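PDB 3GD5: ornithine carbamoyltransferase from Gloeobacter violaceus, which probably catalyses the reversible transfer of the carbamoyl group of carbamoyl phosphate to L-ornithine, giving L-citrulline and phosphate in the arginine pathway. Local coordinates for residues V68-L73 with A306-L311; D105-R110 with A124-I129; N130-H135 with G166-H171; V141-L146 with E298-A303; I228-V233 with I268-L273. All blocks are in the same frame, centred on the assembly; numbering follows the deposited sequence.

The five contacts trace the two halves of the transcarbamoylase chain and the cleft between them. Contact 2 closes two neighbouring strands of the parallel sheet in the carbamoyl-phosphate domain; contact 5 does the same in the ornithine domain, its centre about 28 Å from that of contact 2. Contact 3, next along the chain after contact 2, ties the loop leaving strand 128-130 to the start of helix 168-180. Contacts 1 and 4, centres about 12 Å apart, share helix 293-312, which carries the end of the chain back to the first domain. Contact 1 brackets the others along the chain; contact 4 touches contacts 1, 3 and 5, and contact 3 also touches 2 and 5.

Contact 1 (V68-L73 with A306-L311); sequences VAMYQL and AVLAAL
M70 and L308 face each other with their CA atoms 7.2 Å apart, and L73 stands 7.6 Å from A309 by the same measure, so the end of helix 60-72 lies close against the last turns of helix 293-312. L308 does most of the work. Its CG stands beside the backbone N, opposite the carbonyl carbon (chi1 -67°), and the extended branch reaches straight to the other helix. There its CD1 settles against the backbone and the first side-chain carbons, 3.8 Å from A69 CB and close to M70 N and M70 CB. L73 answers from the point where its helix gives way to a turn. Its CD1 comes in obliquely and touches nearer the root of the leucine, 3.6 Å from L308 CB, with A309 N a little farther along. The two leucines cross at a slant, the L73 methyl on the base of L308 and the L308 methyl on A69 and M70. Around them L46 covers both M70 and L73, V77 lies against M70, and I129 takes the remaining methyl of L308. Across the two segments there is no hydrogen bond and no charge: the C-terminal helix is held against helix 60-72 of the carbamoyl-phosphate domain by buried methyl contacts, a fit that would be expected to depend on shape rather than on the direction of bonds.

Contact 2 (D105-R110 with A124-I129); sequences DGLAIR and AGIPVI
L107 grips the neighbouring strand with both its backbone N and its O: the O accepts the N-H of I129 at 2.7 Å, and the N donates to P127 O at 3.0 Å. Two residues on from L107, I109 N donates to I129 O at 2.9 Å. These three nearly straight bonds are the parallel pairing of a beta-alpha-beta crossover, in which the chain leaves strand 106-110, runs through helix 114-124 and comes back as strand 128-130, an outer strand of the four-stranded sheet in this chain. CA-H groups fill the spaces between the bonds, V128 CA lying 3.4 Å from L107 O. On the face bearing L107 and V128 the packing is with the helix of the crossover. I109 CG2 meets V128 CG1 at 3.8 Å, and L117 of the helix lies against both residues. On the other face, with A108 and I129, V307 and L308 of helix 293-312 pack on I129. Just before the paired residues, I126 points at the other strand. Its CG1 takes the crowded position between the backbone N and the carbonyl carbon (chi1 45°), which carries CD1 across to L107 CG, 3.9 Å away. L107 CD1 also reaches the last turn of the helix, 4.0 Å from A124 CB. R110, at the end of strand 106-110, probably binds carbamoyl phosphate, as in related enzymes. Just ahead of the paired residues, the proline ring touches a backbone oxygen, P127 CD lying 3.5 Å from D105 O.

Contact 3 (N130-H135 with G166-H171); sequences NALTDH and GNNVAH
N168 and H171, in the first turn of a helix N-capped by N167 (OD1 accepting from A170 N), reach the loop 130-135 through different side-chain torsions: N168 folds CG between its backbone N and carbonyl carbon (chi1 40°), while H171 keeps its ring beside the backbone N (chi1 -75°). The first brings ND2 of N168 to T133 O at 2.8 Å, a bond lying close to the amide plane but tilted from the plane of the carbonyl. The second brings ND1 of H171 to H135 O at 2.7 Å, in the plane of both the ring and the carbonyl. That same oxygen also receives the CA-H of N168, with N168 CA 3.3 Å away. The two rings meet obliquely, planes 50° apart, with H171 ND1 over one face of the H135 ring. NE2 of H171 is bound to D195 N, so both ring nitrogens are in use. A phenylalanine in place of H171 would probably leave the H135 carbonyl and D195 N without their mates and let the loop shift on the helix. Since N168 probably binds ornithine, T133 O probably helps to orient an ornithine-site amide, while H135 O ties the loop to the helix through H171.

Contact 4 (V141-L146 with E298-A303); sequences VVADLL and ENRLHA
A143 and N299 bring their CA atoms to 5.1 Å, where the segments 141-146 and 298-303 of helices 138-152 and 293-312 cross at 107° with their axes 8.1 Å apart. The small side chains of A143 and A303 are consistent with so close a crossing. A143 CB points straight into the other helix and lies 3.4 Å from N299 O, with A303 CB 3.9 Å away. R300 turns away at its root, but its chain bends at chi2 (-73°) and again at chi3, and CD is laid along the same methyl, 3.9 Å from A143 CB. Past that point NE of R300 hydrogen-bonds to OE1 of Q140, one turn back on the first helix. Both residues probably bind carbamoyl phosphate, so the aliphatic part of the arginine is steadied by A143 and its polar end by a fellow ligand-site residue. N299 is buried at the other flank. Its amide is held by T147 and E150 through ND2 and by K38 through OD1, and its CB rests 3.8 Å from A143 O. L146 CD1 lies loosely against H302 CB. Within the second helix, OE2 of E298 accepts from NE2 of H302 at 2.8 Å with its anti lone pair, lying close to the plane of the ring, while OE1 makes a salt bridge with R102 of the second subunit. In transcarbamoylases these are the two helices that join the domains. Here helix 24-39 packs on L146 and H302, helix 60-72 on R300 and L301, and helix 168-180 on V141.

Contact 5 (I228-V233 with I268-L273); sequences ILYTDV and IVLHCL
I268 O is gripped twice by the strand beside it: the N-H of L229 comes in at 2.8 Å, and the CA-H of I228 makes a second, weaker approach, with I228 CA 3.2 Å away. L270 N then donates to L229 O at 2.9 Å and T231 N to L270 O at 3.2 Å, a longer bond tilted from the carbonyl plane. This is parallel pairing, axes 4.6 Å apart and 19° askew, between strand 228-231 and strand 268-271, the outermost in this chain, of the parallel, Rossmann-like sheet of the ornithine domain. On one face I228 CG2 and L270 meet at a slant. Y230 sets CG opposite its backbone N (chi1 -161°), which swings the ring across the neighbouring strand. Its CD2 lies 3.5 Å from L270 CB, L270 O sits over a ring face, and the hydroxyl passes C272 CB to hydrogen-bond with OD2 of D144. Were a leucine here instead, D144 OD2 would probably lose its hydroxyl partner and the flat surface against L270 would go. On the other face the H271 ring has T231 O and D232 CA over one side, the latter a CH-pi contact with D232 CA 4.3 Å from the centroid, while NE2 bonds to P274 O. Beyond the paired part, C272 SG lies 3.2 Å from D232 CG. D232 probably binds ornithine, and C272 and L273, of the family's His-Cys-Leu-Pro motif, probably bind carbamoyl phosphate; the pairing places D232 and C272 together, so the ornithine and carbamoyl-phosphate sites probably adjoin at the ends of these strands.

Contact 1 (V68-L73 with A306-L311)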
# COMPACT_ATOMS: atom_id res chain seq x y z
N VAL A 68 4.93 30.53 -7.04
CA VAL A 68 5.31 31.50 -8.05
C VAL A 68 5.09 32.89 -7.48
O VAL A 68 5.84 33.83 -7.80
CB VAL A 68 4.49 31.33 -9.35
CG1 VAL A 68 4.87 32.43 -10.35
CG2 VAL A 68 4.78 29.95 -9.98
N ALA A 69 4.08 33.04 -6.62
CA ALA A 69 3.80 34.34 -6.00
C ALA A 69 5.01 34.77 -5.16
O ALA A 69 5.53 35.88 -5.33
CB ALA A 69 2.55 34.26 -5.11
N MET A 70 5.46 33.89 -4.28
CA MET A 70 6.61 34.20 -3.45
C MET A 70 7.87 34.42 -4.30
O MET A 70 8.69 35.28 -4.00
CB MET A 70 6.84 33.08 -2.43
CG MET A 70 7.90 33.42 -1.38
SD MET A 70 7.57 34.97 -0.51
CE MET A 70 8.66 34.74 0.96
N TYR A 71 8.02 33.66 -5.39
CA TYR A 71 9.18 33.85 -6.25
C TYR A 71 9.17 35.23 -6.91
O TYR A 71 10.22 35.85 -7.09
CB TYR A 71 9.24 32.78 -7.34
CG TYR A 71 9.68 31.41 -6.89
CD1 TYR A 71 10.30 31.22 -5.65
CD2 TYR A 71 9.50 30.31 -7.71
CE1 TYR A 71 10.72 29.95 -5.24
CE2 TYR A 71 9.91 29.04 -7.33
CZ TYR A 71 10.51 28.86 -6.10
OH TYR A 71 10.92 27.60 -5.74
N GLN A 72 7.99 35.72 -7.27
CA GLN A 72 7.91 37.02 -7.91
C GLN A 72 8.15 38.15 -6.93
O GLN A 72 8.40 39.28 -7.33
CB GLN A 72 6.57 37.19 -8.63
CG GLN A 72 6.48 36.33 -9.88
CD GLN A 72 5.28 36.64 -10.74
OE1 GLN A 72 5.17 36.14 -11.86
NE2 GLN A 72 4.38 37.47 -10.24
N LEU A 73 8.06 37.84 -5.64
CA LEU A 73 8.31 38.82 -4.59
C LEU A 73 9.78 38.75 -4.19
O LEU A 73 10.24 39.51 -3.34
CB LEU A 73 7.41 38.54 -3.38
CG LEU A 73 5.93 38.86 -3.59
CD1 LEU A 73 5.12 38.46 -2.37
CD2 LEU A 73 5.76 40.36 -3.86
N ALA A 306 -0.31 39.63 -3.02
CA ALA A 306 -0.77 40.72 -2.16
C ALA A 306 -0.85 40.27 -0.70
O ALA A 306 -0.49 41.03 0.20
CB ALA A 306 -2.12 41.24 -2.63
N VAL A 307 -1.32 39.06 -0.44
CA VAL A 307 -1.39 38.62 0.95
C VAL A 307 0.02 38.44 1.50
O VAL A 307 0.33 38.95 2.58
CB VAL A 307 -2.18 37.29 1.14
CG1 VAL A 307 -3.54 37.40 0.49
CG2 VAL A 307 -1.40 36.12 0.56
N LEU A 308 0.88 37.75 0.75
CA LEU A 308 2.25 37.53 1.18
C LEU A 308 2.92 38.88 1.48
O LEU A 308 3.54 39.07 2.53
CB LEU A 308 3.04 36.77 0.09
CG LEU A 308 2.62 35.31 -0.17
CD1 LEU A 308 3.32 34.78 -1.40
CD2 LEU A 308 2.93 34.44 1.04
N ALA A 309 2.78 39.83 0.56
CA ALA A 309 3.37 41.14 0.76
C ALA A 309 2.80 41.80 2.01
O ALA A 309 3.54 42.28 2.87
CB ALA A 309 3.12 42.01 -0.46
N ALA A 310 1.48 41.81 2.12
CA ALA A 310 0.80 42.42 3.25
C ALA A 310 1.15 41.85 4.62
O ALA A 310 1.38 42.60 5.56
CB ALA A 310 -0.71 42.35 3.05
N LEU A 311 1.19 40.53 4.73
CA LEU A 311 1.47 39.89 6.02
C LEU A 311 2.93 39.62 6.36
O LEU A 311 3.26 39.44 7.54
CB LEU A 311 0.67 38.59 6.14
CG LEU A 311 -0.86 38.72 6.00
CD1 LEU A 311 -1.53 37.43 6.48
CD2 LEU A 311 -1.35 39.90 6.83

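Contact 2 (D105-R110 with A124-I129)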
# COMPACT_ATOMS: atom_id res chain seq x y z
N ASP A 105 9.73 32.26 7.55
CA ASP A 105 9.12 33.54 7.89
C ASP A 105 7.61 33.61 7.67
O ASP A 105 6.99 34.64 7.92
CB ASP A 105 9.79 34.63 7.08
CG ASP A 105 11.29 34.52 7.14
OD1 ASP A 105 11.87 34.93 8.16
OD2 ASP A 105 11.90 34.00 6.18
N GLY A 106 7.03 32.52 7.19
CA GLY A 106 5.60 32.51 6.95
C GLY A 106 5.11 31.12 6.61
O GLY A 106 5.88 30.30 6.11
N LEU A 107 3.84 30.86 6.88
CA LEU A 107 3.28 29.55 6.59
C LEU A 107 1.95 29.64 5.86
O LEU A 107 1.02 30.31 6.31
CB LEU A 107 3.08 28.75 7.88
CG LEU A 107 4.32 28.42 8.71
CD1 LEU A 107 3.90 27.75 10.01
CD2 LEU A 107 5.25 27.51 7.90
N ALA A 108 1.88 28.98 4.71
CA ALA A 108 0.66 28.92 3.94
C ALA A 108 0.27 27.47 4.21
O ALA A 108 0.99 26.55 3.81
CB ALA A 108 0.96 29.12 2.47
N ILE A 109 -0.86 27.26 4.89
CA ILE A 109 -1.24 25.90 5.21
C ILE A 109 -2.64 25.39 4.87
O ILE A 109 -3.63 26.11 4.97
CB ILE A 109 -0.94 25.58 6.71
CG1 ILE A 109 -2.11 24.87 7.35
CG2 ILE A 109 -0.53 26.84 7.46
CD1 ILE A 109 -1.85 24.48 8.77
N ARG A 110 -2.66 24.13 4.47
CA ARG A 110 -3.86 23.41 4.08
C ARG A 110 -4.19 22.31 5.09
O ARG A 110 -3.48 21.31 5.15
CB ARG A 110 -3.67 22.73 2.74
CG ARG A 110 -4.23 23.45 1.55
CD ARG A 110 -4.79 22.43 0.57
NE ARG A 110 -5.83 21.63 1.22
CZ ARG A 110 -6.57 20.71 0.61
NH1 ARG A 110 -6.39 20.44 -0.68
NH2 ARG A 110 -7.51 20.07 1.29
N ALA A 124 3.24 28.98 15.96
CA ALA A 124 4.27 29.34 15.00
C ALA A 124 5.02 30.63 15.30
O ALA A 124 6.24 30.71 15.12
CB ALA A 124 3.67 29.41 13.59
N GLY A 125 4.30 31.66 15.74
CA GLY A 125 4.95 32.92 16.03
C GLY A 125 5.27 33.66 14.76
O GLY A 125 5.99 34.66 14.77
N ILE A 126 4.74 33.17 13.64
CA ILE A 126 4.95 33.80 12.34
C ILE A 126 3.62 33.83 11.58
O ILE A 126 2.73 33.02 11.85
CB ILE A 126 6.04 33.07 11.48
CG1 ILE A 126 5.83 31.56 11.53
CG2 ILE A 126 7.43 33.45 11.98
CD1 ILE A 126 6.73 30.79 10.56
N PRO A 127 3.47 34.77 10.64
CA PRO A 127 2.23 34.87 9.87
C PRO A 127 1.76 33.53 9.31
O PRO A 127 2.54 32.79 8.71
CB PRO A 127 2.59 35.86 8.76
CG PRO A 127 3.64 36.72 9.39
CD PRO A 127 4.49 35.71 10.14
N VAL A 128 0.48 33.22 9.51
CA VAL A 128 -0.09 31.99 8.99
C VAL A 128 -1.25 32.32 8.04
O VAL A 128 -2.15 33.09 8.38
CB VAL A 128 -0.61 31.08 10.12
CG1 VAL A 128 -1.39 29.91 9.53
CG2 VAL A 128 0.56 30.56 10.94
N ILE A 129 -1.21 31.72 6.85
CA ILE A 129 -2.22 31.95 5.84
C ILE A 129 -3.00 30.67 5.58
O ILE A 129 -2.42 29.60 5.47
CB ILE A 129 -1.58 32.42 4.52
CG1 ILE A 129 -0.79 33.70 4.76
CG2 ILE A 129 -2.65 32.61 3.46
CD1 ILE A 129 0.20 34.01 3.66

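Contact 3 (N130-H135 with G166-H171)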
# COMPACT_ATOMS: atom_id res chain seq x y z
N ASN A 130 -4.31 30.80 5.49
CA ASN A 130 -5.17 29.66 5.22
C ASN A 130 -5.11 29.37 3.72
O ASN A 130 -5.66 30.12 2.92
CB ASN A 130 -6.62 29.97 5.64
CG ASN A 130 -7.59 28.87 5.24
OD1 ASN A 130 -7.22 27.94 4.53
ND2 ASN A 130 -8.83 28.98 5.69
N ALA A 131 -4.44 28.27 3.36
CA ALA A 131 -4.32 27.87 1.96
C ALA A 131 -5.61 27.19 1.55
O ALA A 131 -5.97 27.18 0.37
CB ALA A 131 -3.14 26.93 1.80
N LEU A 132 -6.29 26.60 2.53
CA LEU A 132 -7.56 25.93 2.31
C LEU A 132 -7.90 25.04 3.51
O LEU A 132 -7.03 24.32 4.02
CB LEU A 132 -7.50 25.06 1.04
CG LEU A 132 -8.82 24.79 0.30
CD1 LEU A 132 -8.56 23.85 -0.88
CD2 LEU A 132 -9.83 24.18 1.24
N THR A 133 -9.15 25.10 3.97
CA THR A 133 -9.60 24.24 5.06
C THR A 133 -11.00 23.77 4.69
O THR A 133 -11.58 24.23 3.70
CB THR A 133 -9.67 24.96 6.45
OG1 THR A 133 -10.68 25.97 6.42
CG2 THR A 133 -8.32 25.57 6.82
N ASP A 134 -11.55 22.86 5.47
CA ASP A 134 -12.90 22.38 5.20
C ASP A 134 -13.91 23.52 5.39
O ASP A 134 -14.99 23.50 4.80
CB ASP A 134 -13.25 21.23 6.14
CG ASP A 134 -12.56 19.92 5.76
OD1 ASP A 134 -12.50 19.01 6.61
OD2 ASP A 134 -12.08 19.80 4.60
N HIS A 135 -13.53 24.52 6.19
CA HIS A 135 -14.41 25.65 6.49
C HIS A 135 -14.35 26.86 5.55
O HIS A 135 -15.39 27.44 5.25
CB HIS A 135 -14.14 26.13 7.92
CG HIS A 135 -15.18 27.07 8.43
ND1 HIS A 135 -16.48 26.69 8.66
CD2 HIS A 135 -15.12 28.39 8.74
CE1 HIS A 135 -17.18 27.72 9.08
NE2 HIS A 135 -16.38 28.77 9.13
N GLY A 166 -22.88 24.21 -0.37
CA GLY A 166 -22.47 25.29 0.52
C GLY A 166 -21.21 24.85 1.25
O GLY A 166 -21.28 24.33 2.37
N ASN A 167 -20.07 25.07 0.61
CA ASN A 167 -18.78 24.65 1.14
C ASN A 167 -17.87 25.79 1.58
O ASN A 167 -18.32 26.91 1.78
CB ASN A 167 -18.05 23.83 0.08
CG ASN A 167 -17.95 24.58 -1.24
OD1 ASN A 167 -18.14 25.80 -1.30
ND2 ASN A 167 -17.64 23.85 -2.31
N ASN A 168 -16.58 25.48 1.68
CA ASN A 168 -15.60 26.46 2.09
C ASN A 168 -15.57 27.71 1.22
O ASN A 168 -15.47 28.81 1.76
CB ASN A 168 -14.19 25.84 2.16
CG ASN A 168 -13.90 24.87 1.01
OD1 ASN A 168 -14.46 24.97 -0.09
ND2 ASN A 168 -13.00 23.92 1.26
N VAL A 169 -15.66 27.58 -0.10
CA VAL A 169 -15.62 28.76 -0.95
C VAL A 169 -16.92 29.57 -0.86
O VAL A 169 -16.90 30.79 -0.91
CB VAL A 169 -15.32 28.41 -2.44
CG1 VAL A 169 -14.20 27.39 -2.51
CG2 VAL A 169 -16.56 27.90 -3.13
N ALA A 170 -18.04 28.87 -0.72
CA ALA A 170 -19.33 29.54 -0.57
C ALA A 170 -19.22 30.41 0.67
O ALA A 170 -19.59 31.59 0.64
CB ALA A 170 -20.44 28.50 -0.40
N HIS A 171 -18.69 29.83 1.75
CA HIS A 171 -18.50 30.55 3.02
C HIS A 171 -17.67 31.81 2.83
O HIS A 171 -18.02 32.88 3.34
CB HIS A 171 -17.78 29.66 4.03
CG HIS A 171 -18.63 28.59 4.62
ND1 HIS A 171 -18.12 27.55 5.35
CD2 HIS A 171 -19.97 28.40 4.58
CE1 HIS A 171 -19.10 26.76 5.75
NE2 HIS A 171 -20.24 27.25 5.30

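Contact 4 (V141-L146 with E298-A303)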
# COMPACT_ATOMS: atom_id res chain seq x y z
N VAL A 141 -11.26 33.45 -2.85
CA VAL A 141 -12.21 34.55 -2.94
C VAL A 141 -11.58 35.90 -3.26
O VAL A 141 -12.15 36.67 -4.03
CB VAL A 141 -13.07 34.64 -1.66
CG1 VAL A 141 -13.88 35.96 -1.62
CG2 VAL A 141 -14.01 33.45 -1.61
N VAL A 142 -10.41 36.20 -2.68
CA VAL A 142 -9.77 37.48 -2.97
C VAL A 142 -9.41 37.51 -4.46
O VAL A 142 -9.39 38.57 -5.09
CB VAL A 142 -8.49 37.73 -2.10
CG1 VAL A 142 -8.81 37.51 -0.62
CG2 VAL A 142 -7.36 36.83 -2.53
N ALA A 143 -9.15 36.34 -5.02
CA ALA A 143 -8.81 36.24 -6.43
C ALA A 143 -10.08 36.43 -7.27
O ALA A 143 -10.06 37.08 -8.31
CB ALA A 143 -8.18 34.87 -6.74
N ASP A 144 -11.18 35.86 -6.80
CA ASP A 144 -12.44 35.97 -7.53
C ASP A 144 -12.90 37.43 -7.55
O ASP A 144 -13.28 37.95 -8.61
CB ASP A 144 -13.51 35.10 -6.87
CG ASP A 144 -13.08 33.64 -6.73
OD1 ASP A 144 -12.46 33.10 -7.69
OD2 ASP A 144 -13.37 33.03 -5.68
N LEU A 145 -12.85 38.07 -6.39
CA LEU A 145 -13.25 39.46 -6.22
C LEU A 145 -12.45 40.35 -7.17
O LEU A 145 -13.00 41.21 -7.84
CB LEU A 145 -13.02 39.90 -4.77
CG LEU A 145 -14.21 40.13 -3.84
CD1 LEU A 145 -15.38 39.22 -4.16
CD2 LEU A 145 -13.75 39.92 -2.40
N LEU A 146 -11.14 40.10 -7.22
CA LEU A 146 -10.22 40.84 -8.07
C LEU A 146 -10.56 40.60 -9.54
O LEU A 146 -10.34 41.46 -10.40
CB LEU A 146 -8.79 40.39 -7.79
CG LEU A 146 -7.59 41.30 -8.06
CD1 LEU A 146 -6.32 40.50 -7.80
CD2 LEU A 146 -7.60 41.81 -9.49
N GLU A 298 -5.52 32.52 -12.88
CA GLU A 298 -4.29 33.30 -12.89
C GLU A 298 -4.29 34.27 -11.71
O GLU A 298 -3.25 34.52 -11.10
CB GLU A 298 -4.15 34.11 -14.19
CG GLU A 298 -2.86 34.91 -14.26
CD GLU A 298 -2.83 35.94 -15.38
OE1 GLU A 298 -3.22 35.60 -16.53
OE2 GLU A 298 -2.41 37.09 -15.13
N ASN A 299 -5.46 34.82 -11.40
CA ASN A 299 -5.56 35.77 -10.29
C ASN A 299 -5.29 35.17 -8.92
O ASN A 299 -5.20 35.92 -7.93
CB ASN A 299 -6.92 36.48 -10.29
CG ASN A 299 -6.96 37.64 -11.26
OD1 ASN A 299 -5.93 38.24 -11.56
ND2 ASN A 299 -8.15 37.97 -11.74
N ARG A 300 -5.15 33.85 -8.83
CA ARG A 300 -4.82 33.24 -7.54
C ARG A 300 -3.40 33.71 -7.23
O ARG A 300 -3.03 33.94 -6.08
CB ARG A 300 -4.83 31.70 -7.62
CG ARG A 300 -6.20 31.07 -7.90
CD ARG A 300 -7.13 31.12 -6.69
NE ARG A 300 -7.10 29.89 -5.90
CZ ARG A 300 -6.05 29.48 -5.20
NH1 ARG A 300 -4.95 30.21 -5.19
NH2 ARG A 300 -6.08 28.34 -4.54
N LEU A 301 -2.60 33.86 -8.28
CA LEU A 301 -1.22 34.29 -8.12
C LEU A 301 -1.11 35.76 -7.66
O LEU A 301 -0.39 36.08 -6.71
CB LEU A 301 -0.47 34.11 -9.44
CG LEU A 301 0.82 34.91 -9.63
CD1 LEU A 301 1.77 34.57 -8.52
CD2 LEU A 301 1.44 34.62 -10.99
N HIS A 302 -1.82 36.64 -8.36
CA HIS A 302 -1.78 38.06 -8.03
C HIS A 302 -2.40 38.33 -6.67
O HIS A 302 -1.93 39.18 -5.92
CB HIS A 302 -2.49 38.86 -9.13
CG HIS A 302 -1.96 38.58 -10.50
ND1 HIS A 302 -0.64 38.81 -10.85
CD2 HIS A 302 -2.55 38.04 -11.59
CE1 HIS A 302 -0.45 38.42 -12.10
NE2 HIS A 302 -1.59 37.95 -12.57
N ALA A 303 -3.44 37.59 -6.33
CA ALA A 303 -4.09 37.77 -5.04
C ALA A 303 -3.18 37.30 -3.91
O ALA A 303 -3.06 37.97 -2.88
CB ALA A 303 -5.41 37.02 -5.00

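Contact 5 (I228-V233 with I268-L273)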
# COMPACT_ATOMS: atom_id res chain seq x y z
N ILE A 228 -22.72 37.49 -12.06
CA ILE A 228 -21.75 36.43 -11.91
C ILE A 228 -22.38 35.14 -11.41
O ILE A 228 -23.03 35.13 -10.36
CB ILE A 228 -20.64 36.84 -10.88
CG1 ILE A 228 -20.03 38.18 -11.27
CG2 ILE A 228 -19.55 35.77 -10.81
CD1 ILE A 228 -20.07 39.20 -10.14
N LEU A 229 -22.23 34.06 -12.17
CA LEU A 229 -22.72 32.76 -11.74
C LEU A 229 -21.47 31.99 -11.29
O LEU A 229 -20.50 31.87 -12.04
CB LEU A 229 -23.42 32.04 -12.89
CG LEU A 229 -24.73 32.68 -13.35
CD1 LEU A 229 -25.36 31.84 -14.44
CD2 LEU A 229 -25.70 32.82 -12.17
N TYR A 230 -21.50 31.49 -10.07
CA TYR A 230 -20.36 30.80 -9.48
C TYR A 230 -20.72 29.40 -9.03
O TYR A 230 -21.78 29.17 -8.46
CB TYR A 230 -19.86 31.60 -8.28
CG TYR A 230 -18.45 31.31 -7.82
CD1 TYR A 230 -18.10 30.06 -7.29
CD2 TYR A 230 -17.47 32.29 -7.89
CE1 TYR A 230 -16.80 29.81 -6.83
CE2 TYR A 230 -16.18 32.06 -7.44
CZ TYR A 230 -15.85 30.82 -6.92
OH TYR A 230 -14.54 30.59 -6.51
N THR A 231 -19.82 28.46 -9.29
CA THR A 231 -20.05 27.09 -8.85
C THR A 231 -18.73 26.40 -8.56
O THR A 231 -17.66 26.92 -8.86
CB THR A 231 -20.84 26.28 -9.89
OG1 THR A 231 -21.30 25.07 -9.29
CG2 THR A 231 -19.97 25.96 -11.10
N ASP A 232 -18.83 25.22 -7.96
CA ASP A 232 -17.67 24.44 -7.57
C ASP A 232 -18.10 22.99 -7.63
O ASP A 232 -19.27 22.70 -7.86
CB ASP A 232 -17.30 24.83 -6.14
CG ASP A 232 -15.98 24.23 -5.67
OD1 ASP A 232 -15.33 23.50 -6.45
OD2 ASP A 232 -15.61 24.49 -4.51
N VAL A 233 -17.15 22.07 -7.45
CA VAL A 233 -17.48 20.65 -7.49
C VAL A 233 -18.50 20.27 -6.41
O VAL A 233 -18.49 20.83 -5.32
CB VAL A 233 -16.21 19.79 -7.33
CG1 VAL A 233 -16.61 18.35 -7.02
CG2 VAL A 233 -15.38 19.85 -8.61
N ILE A 268 -21.06 36.89 -16.04
CA ILE A 268 -19.78 36.19 -16.11
C ILE A 268 -19.92 34.87 -15.34
O ILE A 268 -20.72 34.78 -14.40
CB ILE A 268 -18.66 37.07 -15.49
CG1 ILE A 268 -17.88 37.77 -16.62
CG2 ILE A 268 -17.74 36.26 -14.61
CD1 ILE A 268 -18.73 38.67 -17.47
N VAL A 269 -19.16 33.86 -15.76
CA VAL A 269 -19.19 32.55 -15.10
C VAL A 269 -17.85 32.23 -14.45
O VAL A 269 -16.81 32.22 -15.12
CB VAL A 269 -19.53 31.41 -16.09
CG1 VAL A 269 -19.49 30.07 -15.37
CG2 VAL A 269 -20.91 31.64 -16.69
N LEU A 270 -17.87 31.98 -13.14
CA LEU A 270 -16.65 31.65 -12.40
C LEU A 270 -16.70 30.25 -11.82
O LEU A 270 -17.76 29.76 -11.43
CB LEU A 270 -16.42 32.65 -11.25
CG LEU A 270 -16.14 34.12 -11.60
CD1 LEU A 270 -15.75 34.88 -10.34
CD2 LEU A 270 -15.02 34.19 -12.63
N HIS A 271 -15.54 29.60 -11.78
CA HIS A 271 -15.42 28.26 -11.21
C HIS A 271 -14.01 28.20 -10.61
O HIS A 271 -13.03 28.43 -11.30
CB HIS A 271 -15.60 27.19 -12.29
CG HIS A 271 -15.68 25.79 -11.75
ND1 HIS A 271 -16.68 24.91 -12.09
CD2 HIS A 271 -14.86 25.12 -10.90
CE1 HIS A 271 -16.47 23.75 -11.49
NE2 HIS A 271 -15.38 23.85 -10.76
N CYS A 272 -13.92 27.91 -9.32
CA CYS A 272 -12.62 27.85 -8.65
C CYS A 272 -11.71 26.68 -9.08
O CYS A 272 -10.51 26.71 -8.81
CB CYS A 272 -12.81 27.81 -7.13
SG CYS A 272 -13.79 26.42 -6.57
N LEU A 273 -12.28 25.67 -9.74
CA LEU A 273 -11.56 24.48 -10.24
C LEU A 273 -11.13 23.48 -9.16
O LEU A 273 -10.99 23.84 -7.99
CB LEU A 273 -10.35 24.90 -11.07
CG LEU A 273 -10.65 25.74 -12.32
CD1 LEU A 273 -9.35 26.11 -13.02
CD2 LEU A 273 -11.55 24.95 -13.27